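Local coordinates for protein transcriptional regulator, MerR-family (Cupriavidus metallidurans CH34, PDB 5GPE) that binds lead(II) and probably acts as a MerR-type, DNA-binding transcriptional regulator responding to that metal, at residues B[92-95]-B[96-100]. Sequence-based numbering, arbitrary orientation.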
ATOM      1  N   VAL B  92      10.640  -5.666  -3.157  1.00 15.67           N
ATOM      2  CA  VAL B  92       9.931  -6.595  -2.288  1.00 16.21           C
ATOM      3  C   VAL B  92      10.820  -7.075  -1.151  1.00 16.38           C
ATOM      4  O   VAL B  92      10.358  -7.224  -0.009  1.00 17.09           O
ATOM      5  CB  VAL B  92       9.370  -7.790  -3.104  1.00 16.96           C
ATOM      6  CG1 VAL B  92       8.827  -8.880  -2.202  1.00 18.87           C
ATOM      7  CG2 VAL B  92       8.249  -7.292  -4.001  1.00 18.00           C
ATOM      8  N   ARG B  93      12.093  -7.322  -1.452  1.00 16.11           N
ATOM      9  CA  ARG B  93      13.052  -7.768  -0.439  1.00 17.54           C
ATOM     10  C   ARG B  93      13.267  -6.720   0.661  1.00 17.72           C
ATOM     11  O   ARG B  93      13.347  -7.051   1.844  1.00 16.62           O
ATOM     12  CB  ARG B  93      14.384  -8.165  -1.087  1.00 19.52           C
ATOM     13  CG  ARG B  93      14.293  -9.497  -1.832  1.00 20.04           C
ATOM     14  CD  ARG B  93      15.525  -9.782  -2.667  1.00 21.36           C
ATOM     15  NE  ARG B  93      15.414 -11.096  -3.278  1.00 23.26           N
ATOM     16  CZ  ARG B  93      16.201 -11.597  -4.229  1.00 21.14           C
ATOM     17  NH1 ARG B  93      17.198 -10.903  -4.744  1.00 19.15           N
ATOM     18  NH2 ARG B  93      15.952 -12.821  -4.679  1.00 21.59           N
ATOM     19  N   THR B  94      13.342  -5.457   0.262  1.00 18.18           N
ATOM     20  CA  THR B  94      13.500  -4.362   1.235  1.00 18.52           C
ATOM     21  C   THR B  94      12.238  -4.232   2.105  1.00 17.75           C
ATOM     22  O   THR B  94      12.322  -4.050   3.315  1.00 17.74           O
ATOM     23  CB  THR B  94      13.810  -3.039   0.528  1.00 19.13           C
ATOM     24  OG1 THR B  94      15.036  -3.178  -0.189  1.00 18.41           O
ATOM     25  CG2 THR B  94      13.936  -1.888   1.530  1.00 20.53           C
ATOM     26  N   LYS B  95      11.078  -4.347   1.478  1.00 17.62           N
ATOM     27  CA  LYS B  95       9.805  -4.284   2.203  1.00 18.57           C
ATOM     28  C   LYS B  95       9.692  -5.407   3.244  1.00 17.41           C
ATOM     29  O   LYS B  95       9.229  -5.179   4.347  1.00 16.55           O
ATOM     30  CB  LYS B  95       8.620  -4.306   1.223  1.00 20.30           C
ATOM     31  CG  LYS B  95       7.261  -4.160   1.874  1.00 23.87           C
ATOM     32  CD  LYS B  95       7.074  -2.793   2.541  1.00 30.03           C
ATOM     33  CE  LYS B  95       5.826  -2.777   3.444  1.00 37.03           C
ATOM     34  NZ  LYS B  95       4.568  -2.805   2.653  1.00 44.42           N
ATOM     35  N   MET B  96      10.139  -6.607   2.894  1.00 16.02           N
ATOM     36  CA  MET B  96      10.122  -7.748   3.829  1.00 19.96           C
ATOM     37  C   MET B  96      10.988  -7.500   5.072  1.00 19.58           C
ATOM     38  O   MET B  96      10.592  -7.830   6.197  1.00 19.95           O
ATOM     39  CB  MET B  96      10.547  -9.048   3.130  1.00 21.95           C
ATOM     40  CG  MET B  96       9.424  -9.659   2.294  1.00 24.99           C
ATOM     41  SD  MET B  96       9.826 -11.235   1.492  1.00 33.94           S
ATOM     42  CE  MET B  96      11.061 -10.725   0.345  1.00 29.88           C
ATOM     43  N   LYS B  97      12.151  -6.898   4.865  1.00 18.84           N
ATOM     44  CA  LYS B  97      13.024  -6.509   5.989  1.00 19.90           C
ATOM     45  C   LYS B  97      12.351  -5.500   6.909  1.00 18.05           C
ATOM     46  O   LYS B  97      12.369  -5.656   8.122  1.00 17.70           O
ATOM     47  CB  LYS B  97      14.345  -5.941   5.497  1.00 21.27           C
ATOM     48  CG  LYS B  97      15.306  -6.996   4.995  1.00 24.39           C
ATOM     49  CD  LYS B  97      16.400  -6.347   4.169  1.00 28.04           C
ATOM     50  CE  LYS B  97      17.546  -7.298   3.919  1.00 33.30           C
ATOM     51  NZ  LYS B  97      18.659  -6.579   3.237  1.00 41.17           N
ATOM     52  N   GLU B  98      11.765  -4.468   6.313  1.00 15.48           N
ATOM     53  CA  GLU B  98      11.033  -3.431   7.052  1.00 17.89           C
ATOM     54  C   GLU B  98       9.831  -3.989   7.814  1.00 16.09           C
ATOM     55  O   GLU B  98       9.635  -3.670   8.987  1.00 14.54           O
ATOM     56  CB  GLU B  98      10.580  -2.301   6.123  1.00 19.19           C
ATOM     57  CG  GLU B  98      11.735  -1.514   5.493  1.00 21.73           C
ATOM     58  CD  GLU B  98      11.302  -0.203   4.827  1.00 24.62           C
ATOM     59  OE1 GLU B  98      11.864   0.163   3.754  1.00 21.57           O
ATOM     60  OE2 GLU B  98      10.412   0.484   5.390  1.00 29.75           O
ATOM     61  N   LEU B  99       9.064  -4.861   7.172  1.00 15.55           N
ATOM     62  CA  LEU B  99       7.935  -5.525   7.855  1.00 16.47           C
ATOM     63  C   LEU B  99       8.322  -6.428   9.018  1.00 14.99           C
ATOM     64  O   LEU B  99       7.635  -6.450  10.040  1.00 14.56           O
ATOM     65  CB  LEU B  99       7.085  -6.343   6.885  1.00 17.83           C
ATOM     66  CG  LEU B  99       6.180  -5.545   5.962  1.00 20.97           C
ATOM     67  CD1 LEU B  99       5.456  -6.528   5.052  1.00 22.18           C
ATOM     68  CD2 LEU B  99       5.165  -4.691   6.699  1.00 22.36           C
ATOM     69  N   ARG B 100       9.418  -7.174   8.879  1.00 14.52           N
ATOM     70  CA  ARG B 100       9.876  -8.011   9.978  1.00 14.67           C
ATOM     71  C   ARG B 100      10.283  -7.142  11.176  1.00 14.94           C
ATOM     72  O   ARG B 100       9.960  -7.459  12.334  1.00 14.63           O
ATOM     73  CB  ARG B 100      11.031  -8.918   9.556  1.00 15.49           C
ATOM     74  CG  ARG B 100      11.617  -9.764  10.675  1.00 17.34           C
ATOM     75  CD  ARG B 100      10.514 -10.680  11.173  1.00 18.36           C
ATOM     76  NE  ARG B 100      10.185 -11.684  10.136  1.00 18.94           N
ATOM     77  CZ  ARG B 100       9.207 -12.578  10.197  1.00 19.85           C
ATOM     78  NH1 ARG B 100       8.427 -12.660  11.262  1.00 21.69           N
ATOM     79  NH2 ARG B 100       9.032 -13.430   9.195  1.00 16.97           N
TER
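Four consecutive carbonyls, from V92 to K95, each accept the amide N-H four residues further on, from M96 to L99, which is how an α-helix satisfies its own backbone. L99 N reaches K95 O at 2.8 Å, whereas K97 N stands 3.3 Å from R93 O. M96 N to V92 O and E98 N to T94 O fall between them in length, and the series continues with R100 N on M96 O.

Side chains about one turn apart add a few looser contacts. M96 folds back over the preceding turn: its chain runs straight through CB, CG and SD, then bends at the thioether (chi3 -66°), which brings CE to 3.9 Å from V92 CG1 and 3.7 Å from R93 CA. The aliphatic part of K95 heads the other way along the helix. CG anti to the backbone N (chi1 -176°) and a bend at chi2 carry its CE over L99, 3.8 Å from L99 CG. T94 and E98 run alongside each other, both heading the same way, with T94 CG2 3.7 Å from E98 OE1.

The polar ends of T94, R93 and R100 find partners outside these turns. The hydroxyl OG1 of T94 turns back to hydrogen-bond the carbonyl of A90, one turn earlier. R93 extends to a salt bridge from NE to E103 of the second subunit, while R100 pairs through NH1 with E103 of its own chain.

All of this lies on the long helix 79-111, in a region predicted to form a coiled coil. Here the second subunit packs alongside, L99 meeting its counterpart L99, M96 resting on E103 and R93 on M107 of that subunit, an arrangement consistent with the antiparallel dimerisation helices of MerR-family regulators.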